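PDB 1W5S: ORC1-type DNA replication protein 2 from Aeropyrum pernix, which binds DNA and ATP and takes part in regulating DNA replication, through an N-terminal AAA+ ATPase domain and a C-terminal winged-helix domain. Local coordinates for residues Y19-L24 with L224-E229; S149-P154 with S193-K198; L306-L311 with Y345-R350. One frame throughout, in Å; residues are numbered along the deposited sequence.

Contact 1 of 3, residues Y19-L24 with L224-E229; sequences YIPPEL and LEQRAE. With ADP (adenosine-5'-diphosphate), chain E.
Y19 and R227 run past each other in opposite directions, the tyrosine ring turned 62° from the guanidinium plane. The ring edge does the touching: CD2 of Y19 lies 3.5 Å from NH1 of R227, over one guanidinium face and toward its rim. The same guanidinium serves the nucleotide, NH2 of R227 donating to ADP O2' at 2.8 Å, near its own plane, and to ADP N3 at 3.0 Å. NH1 of R227 hydrogen-bonds V14 O and, at 2.7 Å, a water that also donates to Y19 O and bonds both ribose hydroxyls, tying both segments to the sugar. The bend at chi2 (-62°) turns the arginine off its helix toward ADP. Beside it, P21 and Q226 cross at about a right angle, P21 CG 3.6 Å from Q226 OE1. The extended Q226 chain carries NE2 to E23 O at 2.8 Å (N-H...O 161°), the acceptor E23 O lying close to the Q226 amide plane. L24 CD2 lies 3.6 Å from ADP N1. This is the lid side of an AAA+ nucleotide site: R227, an ATP-binding residue, projects from helix 217-231, which packs on helix 259-275, while I20 and L24 rest on helix 65-82.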
loop_
_atom_site.group_PDB
_atom_site.type_symbol
_atom_site.label_atom_id
_atom_site.label_comp_id
_atom_site.label_asym_id
_atom_site.label_seq_id
_atom_site.Cartn_x
_atom_site.Cartn_y
_atom_site.Cartn_z
ATOM N N TYR A 19 -3.057 14.546 -6.328
ATOM C CA TYR A 19 -3.928 15.425 -5.554
ATOM C C TYR A 19 -4.443 14.761 -4.295
ATOM O O TYR A 19 -4.981 13.680 -4.347
ATOM C CB TYR A 19 -5.129 15.884 -6.390
ATOM C CG TYR A 19 -6.139 16.782 -5.676
ATOM C CD1 TYR A 19 -5.925 18.182 -5.555
ATOM C CD2 TYR A 19 -7.291 16.250 -5.116
ATOM C CE1 TYR A 19 -6.854 19.001 -4.921
ATOM C CE2 TYR A 19 -8.219 17.051 -4.475
ATOM C CZ TYR A 19 -8.001 18.433 -4.382
ATOM O OH TYR A 19 -8.933 19.222 -3.750
ATOM N N ILE A 20 -4.228 15.408 -3.151
ATOM C CA ILE A 20 -4.942 15.050 -1.937
ATOM C C ILE A 20 -5.969 16.168 -1.717
ATOM O O ILE A 20 -5.655 17.343 -1.879
ATOM C CB ILE A 20 -4.068 15.020 -0.694
ATOM C CG1 ILE A 20 -2.662 14.443 -0.946
ATOM C CG2 ILE A 20 -4.799 14.263 0.400
ATOM C CD1 ILE A 20 -2.567 12.958 -0.865
ATOM N N PRO A 21 -7.187 15.797 -1.309
ATOM C CA PRO A 21 -8.164 16.808 -0.951
ATOM C C PRO A 21 -7.833 17.485 0.399
ATOM O O PRO A 21 -7.052 16.965 1.220
ATOM C CB PRO A 21 -9.499 16.019 -0.857
ATOM C CG PRO A 21 -9.145 14.618 -0.832
ATOM C CD PRO A 21 -7.669 14.444 -1.035
ATOM N N PRO A 22 -8.415 18.660 0.615
ATOM C CA PRO A 22 -8.143 19.461 1.791
ATOM C C PRO A 22 -8.689 18.826 3.066
ATOM O O PRO A 22 -8.173 19.142 4.133
ATOM C CB PRO A 22 -8.840 20.776 1.484
ATOM C CG PRO A 22 -9.890 20.435 0.534
ATOM C CD PRO A 22 -9.408 19.271 -0.260
ATOM N N GLU A 23 -9.681 17.910 2.945
ATOM C CA GLU A 23 -10.156 17.066 4.052
ATOM C C GLU A 23 -10.472 15.632 3.605
ATOM O O GLU A 23 -10.886 15.409 2.472
ATOM C CB GLU A 23 -11.420 17.673 4.656
ATOM C CG GLU A 23 -11.185 19.003 5.449
ATOM C CD GLU A 23 -12.273 19.224 6.521
ATOM O OE1 GLU A 23 -12.295 18.400 7.502
ATOM O OE2 GLU A 23 -13.092 20.199 6.373
ATOM N N LEU A 24 -10.313 14.661 4.492
ATOM C CA LEU A 24 -10.680 13.307 4.179
ATOM C C LEU A 24 -12.117 13.084 4.599
ATOM O O LEU A 24 -12.541 13.672 5.559
ATOM C CB LEU A 24 -9.761 12.299 4.875
ATOM C CG LEU A 24 -8.330 12.250 4.354
ATOM C CD1 LEU A 24 -7.575 11.251 5.136
ATOM C CD2 LEU A 24 -8.224 11.922 2.856
ATOM N N LEU A 224 -15.739 9.831 -4.725
ATOM C CA LEU A 224 -16.058 10.401 -6.048
ATOM C C LEU A 224 -16.868 11.690 -5.914
ATOM O O LEU A 224 -16.555 12.712 -6.515
ATOM C CB LEU A 224 -16.806 9.383 -6.898
ATOM C CG LEU A 224 -16.091 8.106 -7.387
ATOM C CD1 LEU A 224 -17.070 7.174 -8.015
ATOM C CD2 LEU A 224 -15.052 8.477 -8.359
ATOM N N GLU A 225 -17.883 11.629 -5.077
ATOM C CA GLU A 225 -18.700 12.793 -4.769
ATOM C C GLU A 225 -17.819 14.022 -4.425
ATOM O O GLU A 225 -18.085 15.120 -4.853
ATOM C CB GLU A 225 -19.711 12.476 -3.615
ATOM C CG GLU A 225 -20.845 13.483 -3.598
ATOM C CD GLU A 225 -21.715 13.510 -2.353
ATOM O OE1 GLU A 225 -22.915 13.719 -2.548
ATOM O OE2 GLU A 225 -21.234 13.383 -1.211
ATOM N N GLN A 226 -16.775 13.818 -3.626
ATOM C CA GLN A 226 -15.978 14.940 -3.112
ATOM C C GLN A 226 -15.124 15.519 -4.263
ATOM O O GLN A 226 -14.899 16.739 -4.373
ATOM C CB GLN A 226 -15.115 14.467 -1.937
ATOM C CG GLN A 226 -13.956 15.403 -1.598
ATOM C CD GLN A 226 -13.112 14.906 -0.449
ATOM O OE1 GLN A 226 -12.599 13.762 -0.466
ATOM N NE2 GLN A 226 -12.920 15.773 0.548
ATOM N N ARG A 227 -14.640 14.611 -5.109
ATOM C CA ARG A 227 -13.901 15.027 -6.301
ATOM C C ARG A 227 -14.823 15.763 -7.285
ATOM O O ARG A 227 -14.419 16.720 -7.929
ATOM C CB ARG A 227 -13.328 13.802 -6.997
ATOM C CG ARG A 227 -12.363 13.058 -6.187
ATOM C CD ARG A 227 -11.151 13.853 -5.837
ATOM N NE ARG A 227 -10.315 13.053 -4.971
ATOM C CZ ARG A 227 -9.075 12.691 -5.222
ATOM N NH1 ARG A 227 -8.446 13.152 -6.253
ATOM N NH2 ARG A 227 -8.423 11.957 -4.348
ATOM N N ALA A 228 -16.047 15.264 -7.417
ATOM C CA ALA A 228 -17.037 15.948 -8.214
ATOM C C ALA A 228 -17.250 17.325 -7.647
ATOM O O ALA A 228 -17.021 18.269 -8.375
ATOM C CB ALA A 228 -18.350 15.165 -8.302
ATOM N N GLU A 229 -17.626 17.458 -6.376
ATOM C CA GLU A 229 -17.854 18.805 -5.751
ATOM C C GLU A 229 -16.681 19.779 -5.940
ATOM O O GLU A 229 -16.869 20.960 -6.207
ATOM C CB GLU A 229 -18.105 18.688 -4.227
ATOM C CG GLU A 229 -19.514 18.253 -3.780
ATOM C CD GLU A 229 -19.575 17.776 -2.295
ATOM O OE1 GLU A 229 -20.558 17.133 -1.898
ATOM O OE2 GLU A 229 -18.643 18.056 -1.503
HETATM P PB ADP E . -2.591 3.209 -2.553
HETATM O O1B ADP E . -2.279 2.591 -3.891
HETATM O O2B ADP E . -3.125 2.204 -1.537
HETATM O O3B ADP E . -1.372 3.980 -1.997
HETATM P PA ADP E . -3.536 5.938 -3.020
HETATM O O1A ADP E . -2.488 6.082 -4.071
HETATM O O2A ADP E . -3.422 6.580 -1.656
HETATM O O3A ADP E . -3.759 4.283 -2.829
HETATM O "O5'" ADP E . -4.977 6.346 -3.652
HETATM C "C5'" ADP E . -5.388 6.066 -5.010
HETATM C "C4'" ADP E . -6.214 7.207 -5.522
HETATM O "O4'" ADP E . -7.433 7.298 -4.760
HETATM C "C3'" ADP E . -5.548 8.564 -5.359
HETATM O "O3'" ADP E . -6.026 9.467 -6.334
HETATM C "C2'" ADP E . -6.034 9.080 -3.990
HETATM O "O2'" ADP E . -6.087 10.527 -3.917
HETATM C "C1'" ADP E . -7.464 8.508 -3.973
HETATM N N9 ADP E . -7.891 8.306 -2.574
HETATM C C8 ADP E . -7.602 7.205 -1.853
HETATM N N7 ADP E . -8.113 7.276 -0.638
HETATM C C5 ADP E . -8.767 8.421 -0.554
HETATM C C6 ADP E . -9.509 9.074 0.518
HETATM N N6 ADP E . -9.611 8.428 1.711
HETATM N N1 ADP E . -10.082 10.278 0.259
HETATM C C2 ADP E . -9.905 10.867 -0.969
HETATM N N3 ADP E . -9.196 10.292 -1.976
HETATM C C4 ADP E . -8.627 9.109 -1.837
HETATM O O HOH W 1 -5.929 12.121 -6.606
#

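Contact 2 of 3, residues S149-P154 with S193-K198; sequences SMLSSP and SYMREK
L151 and M195 form the tight half of this contact. Both methyl ends of the leucine close on a single methylene, with L151 CD1 3.5 Å and L151 CD2 3.6 Å from M195 CG, while the two side chains cross at a slant. M195 CG stands beside its backbone N (chi1 -80°), which brings that methylene up to the leucine fork. L151 also packs on L161 of helix 158-165, and M195 on V202 and I206. Toward Y194 the packing is looser: L151 CB meets Y194 CB at 4.0 Å, and the phenol ring beyond it belongs to an exposed residue. A separate polar link comes from K198, whose chain, bent at chi2 and chi4 and touching A158 and L161, arches over to donate from NZ to L151 O at 2.7 Å. The ammonium comes from 48° above the carbonyl plane, with a C=O...N angle of 125°, whereas M150 O is 4.1 Å from K198 NZ. A leucine in place of K198 would probably leave L151 O without this donor and the 149-154 segment less firmly tied to helix 190-198. Chemically, an apolar seam is bordered on one side by one charged donor, which satisfies the L151 carbonyl and whose positive charge is likely to polarise that group.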
loop_
_atom_site.group_PDB
_atom_site.type_symbol
_atom_site.label_atom_id
_atom_site.label_comp_id
_atom_site.label_asym_id
_atom_site.label_seq_id
_atom_site.Cartn_x
_atom_site.Cartn_y
_atom_site.Cartn_z
ATOM N N SER A 149 9.735 -2.863 -1.170
ATOM C CA SER A 149 10.724 -2.975 -2.177
ATOM C C SER A 149 11.992 -2.266 -1.719
ATOM O O SER A 149 12.894 -2.175 -2.510
ATOM C CB SER A 149 10.224 -2.405 -3.509
ATOM O OG SER A 149 10.822 -1.134 -3.747
ATOM N N MET A 150 12.057 -1.747 -0.477
ATOM C CA MET A 150 13.346 -1.422 0.218
ATOM C C MET A 150 13.855 -2.626 1.022
ATOM O O MET A 150 15.054 -2.751 1.293
ATOM C CB MET A 150 13.198 -0.283 1.216
ATOM C CG MET A 150 13.420 1.074 0.677
ATOM S SD MET A 150 13.110 2.336 1.970
ATOM C CE MET A 150 12.539 3.734 1.021
ATOM N N LEU A 151 12.942 -3.461 1.495
ATOM C CA LEU A 151 13.372 -4.610 2.280
ATOM C C LEU A 151 14.081 -5.718 1.480
ATOM O O LEU A 151 14.888 -6.469 2.050
ATOM C CB LEU A 151 12.190 -5.178 3.076
ATOM C CG LEU A 151 11.855 -4.175 4.188
ATOM C CD1 LEU A 151 10.401 -4.251 4.507
ATOM C CD2 LEU A 151 12.722 -4.378 5.392
ATOM N N SER A 152 13.783 -5.795 0.177
ATOM C CA SER A 152 14.255 -6.861 -0.697
ATOM C C SER A 152 15.399 -6.406 -1.594
ATOM O O SER A 152 16.349 -7.150 -1.801
ATOM C CB SER A 152 13.088 -7.439 -1.526
ATOM O OG SER A 152 12.213 -6.437 -2.011
ATOM N N SER A 153 15.311 -5.189 -2.119
ATOM C CA SER A 153 16.474 -4.474 -2.716
ATOM C C SER A 153 17.819 -4.916 -2.138
ATOM O O SER A 153 18.049 -4.742 -0.954
ATOM C CB SER A 153 16.318 -2.960 -2.491
ATOM O OG SER A 153 17.388 -2.236 -3.090
ATOM N N PRO A 154 18.701 -5.521 -2.957
ATOM C CA PRO A 154 20.012 -5.911 -2.429
ATOM C C PRO A 154 20.976 -4.730 -2.488
ATOM O O PRO A 154 22.122 -4.821 -2.059
ATOM C CB PRO A 154 20.440 -7.028 -3.375
ATOM C CG PRO A 154 19.835 -6.652 -4.669
ATOM C CD PRO A 154 18.549 -5.928 -4.370
ATOM N N SER A 193 7.135 -9.684 7.728
ATOM C CA SER A 193 8.018 -10.851 7.796
ATOM C C SER A 193 9.408 -10.464 7.397
ATOM O O SER A 193 10.362 -10.651 8.176
ATOM C CB SER A 193 7.537 -11.965 6.891
ATOM O OG SER A 193 6.132 -12.015 6.946
ATOM N N TYR A 194 9.507 -9.885 6.194
ATOM C CA TYR A 194 10.777 -9.407 5.644
ATOM C C TYR A 194 11.525 -8.618 6.710
ATOM O O TYR A 194 12.691 -8.939 7.044
ATOM C CB TYR A 194 10.546 -8.590 4.333
ATOM C CG TYR A 194 10.333 -9.464 3.091
ATOM C CD1 TYR A 194 9.062 -9.946 2.741
ATOM C CD2 TYR A 194 11.436 -9.822 2.270
ATOM C CE1 TYR A 194 8.867 -10.768 1.597
ATOM C CE2 TYR A 194 11.281 -10.662 1.118
ATOM C CZ TYR A 194 9.993 -11.135 0.782
ATOM O OH TYR A 194 9.854 -11.948 -0.350
ATOM N N MET A 195 10.831 -7.628 7.284
ATOM C CA MET A 195 11.388 -6.805 8.360
ATOM C C MET A 195 11.856 -7.527 9.585
ATOM O O MET A 195 12.864 -7.153 10.122
ATOM C CB MET A 195 10.384 -5.781 8.855
ATOM C CG MET A 195 10.289 -4.615 7.994
ATOM S SD MET A 195 9.012 -3.529 8.597
ATOM C CE MET A 195 9.891 -2.737 9.926
ATOM N N ARG A 196 11.073 -8.469 10.097
ATOM C CA ARG A 196 11.541 -9.352 11.177
ATOM C C ARG A 196 12.791 -10.171 10.754
ATOM O O ARG A 196 13.621 -10.493 11.602
ATOM C CB ARG A 196 10.421 -10.295 11.635
ATOM C CG ARG A 196 9.383 -9.660 12.574
ATOM C CD ARG A 196 8.404 -10.701 13.165
ATOM N NE ARG A 196 7.512 -11.248 12.146
ATOM C CZ ARG A 196 6.389 -10.650 11.718
ATOM N NH1 ARG A 196 5.657 -11.231 10.770
ATOM N NH2 ARG A 196 5.989 -9.462 12.218
ATOM N N GLU A 197 12.901 -10.516 9.453
ATOM C CA GLU A 197 14.102 -11.195 8.898
ATOM C C GLU A 197 15.285 -10.224 8.875
ATOM O O GLU A 197 16.356 -10.509 9.393
ATOM C CB GLU A 197 13.878 -11.740 7.461
ATOM C CG GLU A 197 13.178 -13.088 7.330
ATOM C CD GLU A 197 12.934 -13.515 5.841
ATOM O OE1 GLU A 197 13.939 -13.851 5.138
ATOM O OE2 GLU A 197 11.744 -13.535 5.384
ATOM N N LYS A 198 15.073 -9.058 8.291
ATOM C CA LYS A 198 16.179 -8.130 8.015
ATOM C C LYS A 198 16.478 -7.205 9.182
ATOM O O LYS A 198 17.631 -6.998 9.541
ATOM C CB LYS A 198 15.826 -7.286 6.788
ATOM C CG LYS A 198 16.963 -6.977 5.853
ATOM C CD LYS A 198 16.926 -7.829 4.540
ATOM C CE LYS A 198 17.683 -7.094 3.362
ATOM N NZ LYS A 198 17.212 -5.660 3.170
#

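Contact 3 of 3, residues L306-L311 with Y345-R350; sequences LSIHEL and YNVKPR
H309 and R350 share one polar partner: the hydroxyl of Y337 is hydrogen-bonded to H309 ND1 and accepts from R350 N, so a single atom of helix 330-345 ties both segments together. No hydrogen bond passes directly between 306-311 and 345-350; what remains is van der Waals packing and contact over and at the edge of the ring. R350 CG lies over one face of the imidazole as a CH-pi contact, 4.0 Å from the ring centroid and 22° off its normal. Beyond this methylene the arginine chain, bent at chi2 and chi3, folds back so that H309 NE2 lies over a guanidinium face, the two planes 35° apart. R350 NH1 remains 4.2 Å from H309 NE2, and a protonated histidine would probably be disfavoured there. V347 CG2 approaches the ring at a slant, 3.4 Å from H309 NE2, and K348 O lies near the ring plane, 3.7 Å from H309 CE1. With CG2 anti to its backbone N, V347 also reaches I308 CD1 at 4.0 Å. The start of the histidine's helix is fixed by a capping box, in which S307 N donates to E310 OE1 at 3.0 Å, nearly straight at 176°. Within the winged-helix domain, the contact sets the N-terminal turn of helix 308-322 against the linker from helix 330-345 to helix 352-364; L311 faces helix 392-407, and R350 rests on Y358 of helix 352-364.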
loop_
_atom_site.group_PDB
_atom_site.type_symbol
_atom_site.label_atom_id
_atom_site.label_comp_id
_atom_site.label_asym_id
_atom_site.label_seq_id
_atom_site.Cartn_x
_atom_site.Cartn_y
_atom_site.Cartn_z
ATOM N N LEU A 306 -0.675 -15.855 -12.063
ATOM C CA LEU A 306 -0.465 -17.288 -11.828
ATOM C C LEU A 306 -1.107 -18.161 -12.915
ATOM O O LEU A 306 -2.040 -17.736 -13.594
ATOM C CB LEU A 306 -1.000 -17.707 -10.446
ATOM C CG LEU A 306 -0.281 -17.199 -9.188
ATOM C CD1 LEU A 306 -1.085 -17.608 -7.960
ATOM C CD2 LEU A 306 1.170 -17.695 -9.083
ATOM N N SER A 307 -0.570 -19.370 -13.084
ATOM C CA SER A 307 -1.144 -20.370 -13.982
ATOM C C SER A 307 -2.295 -21.044 -13.247
ATOM O O SER A 307 -2.213 -21.271 -12.041
ATOM C CB SER A 307 -0.077 -21.420 -14.386
ATOM O OG SER A 307 -0.602 -22.496 -15.165
ATOM N N ILE A 308 -3.365 -21.350 -13.981
ATOM C CA ILE A 308 -4.464 -22.181 -13.471
ATOM C C ILE A 308 -3.956 -23.287 -12.538
ATOM O O ILE A 308 -4.596 -23.588 -11.535
ATOM C CB ILE A 308 -5.402 -22.809 -14.594
ATOM C CG1 ILE A 308 -4.843 -22.668 -16.031
ATOM C CG2 ILE A 308 -6.811 -22.204 -14.528
ATOM C CD1 ILE A 308 -4.113 -23.901 -16.528
ATOM N N HIS A 309 -2.800 -23.863 -12.861
ATOM C CA HIS A 309 -2.198 -24.922 -12.043
ATOM C C HIS A 309 -1.766 -24.408 -10.670
ATOM O O HIS A 309 -2.008 -25.082 -9.662
ATOM C CB HIS A 309 -1.030 -25.583 -12.794
ATOM C CG HIS A 309 -1.454 -26.225 -14.080
ATOM N ND1 HIS A 309 -1.887 -27.534 -14.151
ATOM C CD2 HIS A 309 -1.578 -25.718 -15.331
ATOM C CE1 HIS A 309 -2.230 -27.813 -15.397
ATOM N NE2 HIS A 309 -2.059 -26.727 -16.131
ATOM N N GLU A 310 -1.149 -23.219 -10.650
ATOM C CA GLU A 310 -0.824 -22.505 -9.401
ATOM C C GLU A 310 -2.100 -22.029 -8.670
ATOM O O GLU A 310 -2.201 -22.186 -7.447
ATOM C CB GLU A 310 0.126 -21.314 -9.673
ATOM C CG GLU A 310 1.609 -21.706 -9.765
ATOM C CD GLU A 310 2.449 -20.850 -10.746
ATOM O OE1 GLU A 310 1.897 -19.970 -11.460
ATOM O OE2 GLU A 310 3.685 -21.075 -10.797
ATOM N N LEU A 311 -3.055 -21.456 -9.419
ATOM C CA LEU A 311 -4.364 -21.070 -8.869
ATOM C C LEU A 311 -5.086 -22.293 -8.308
ATOM O O LEU A 311 -5.502 -22.297 -7.154
ATOM C CB LEU A 311 -5.270 -20.410 -9.926
ATOM C CG LEU A 311 -5.359 -18.881 -10.146
ATOM C CD1 LEU A 311 -5.356 -18.042 -8.860
ATOM C CD2 LEU A 311 -4.256 -18.416 -11.079
ATOM N N TYR A 345 -11.648 -28.936 -13.476
ATOM C CA TYR A 345 -11.192 -27.757 -14.216
ATOM C C TYR A 345 -10.791 -28.113 -15.636
ATOM O O TYR A 345 -10.180 -27.301 -16.330
ATOM C CB TYR A 345 -10.013 -27.086 -13.486
ATOM C CG TYR A 345 -10.372 -26.559 -12.108
ATOM C CD1 TYR A 345 -10.182 -27.340 -10.975
ATOM C CD2 TYR A 345 -10.920 -25.290 -11.947
ATOM C CE1 TYR A 345 -10.514 -26.875 -9.731
ATOM C CE2 TYR A 345 -11.256 -24.816 -10.696
ATOM C CZ TYR A 345 -11.047 -25.612 -9.593
ATOM O OH TYR A 345 -11.369 -25.159 -8.336
ATOM N N ASN A 346 -11.155 -29.323 -16.062
ATOM C CA ASN A 346 -10.775 -29.888 -17.370
ATOM C C ASN A 346 -9.478 -29.341 -17.964
ATOM O O ASN A 346 -9.445 -28.824 -19.086
ATOM C CB ASN A 346 -11.949 -29.813 -18.358
ATOM C CG ASN A 346 -13.079 -30.777 -17.982
ATOM O OD1 ASN A 346 -13.191 -31.877 -18.535
ATOM N ND2 ASN A 346 -13.896 -30.379 -17.006
ATOM N N VAL A 347 -8.422 -29.473 -17.157
ATOM C CA VAL A 347 -7.033 -29.239 -17.554
ATOM C C VAL A 347 -6.213 -30.467 -17.101
ATOM O O VAL A 347 -6.524 -31.081 -16.062
ATOM C CB VAL A 347 -6.454 -27.914 -16.942
ATOM C CG1 VAL A 347 -6.422 -27.958 -15.406
ATOM C CG2 VAL A 347 -5.054 -27.622 -17.509
ATOM N N LYS A 348 -5.173 -30.805 -17.874
ATOM C CA LYS A 348 -4.410 -32.052 -17.687
ATOM C C LYS A 348 -3.281 -31.890 -16.651
ATOM O O LYS A 348 -2.316 -31.150 -16.911
ATOM C CB LYS A 348 -3.822 -32.523 -19.024
ATOM C CG LYS A 348 -4.849 -33.010 -20.056
ATOM C CD LYS A 348 -5.650 -31.874 -20.699
ATOM C CE LYS A 348 -6.132 -32.251 -22.106
ATOM N NZ LYS A 348 -6.821 -31.123 -22.805
ATOM N N PRO A 349 -3.375 -32.611 -15.498
ATOM C CA PRO A 349 -2.499 -32.373 -14.341
ATOM C C PRO A 349 -1.022 -32.667 -14.628
ATOM O O PRO A 349 -0.670 -33.761 -15.103
ATOM C CB PRO A 349 -3.050 -33.314 -13.264
ATOM C CG PRO A 349 -3.749 -34.377 -14.003
ATOM C CD PRO A 349 -4.298 -33.735 -15.247
ATOM N N ARG A 350 -0.186 -31.674 -14.327
ATOM C CA ARG A 350 1.237 -31.695 -14.628
ATOM C C ARG A 350 2.061 -32.670 -13.774
ATOM O O ARG A 350 1.612 -33.168 -12.737
ATOM C CB ARG A 350 1.803 -30.284 -14.479
ATOM C CG ARG A 350 1.277 -29.311 -15.519
ATOM C CD ARG A 350 1.915 -29.544 -16.893
ATOM N NE ARG A 350 2.199 -28.271 -17.553
ATOM C CZ ARG A 350 1.496 -27.729 -18.547
ATOM N NH1 ARG A 350 0.435 -28.340 -19.074
ATOM N NH2 ARG A 350 1.874 -26.553 -19.037
#

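From the N terminus, the chain enters contact 1 at 19-24 and, after the AAA+ core, returns at 224-229, closing a loop of 199 residues that brings the N-terminal arm to the lid helix beside ADP. Within that loop lies contact 2, whose segments enclose 38 residues and join elements following two adjacent strands of the parallel sheet. The centres of contacts 1 and 2 are about 34 Å apart, on opposite sides of the chain's centre. Contact 3 follows in series, closing a 33-residue helical loop that joins the start of helix 308-322 to the connection between helices 330-345 and 352-364. Its centre lies about 44 Å from that of contact 1; none of the three touches another.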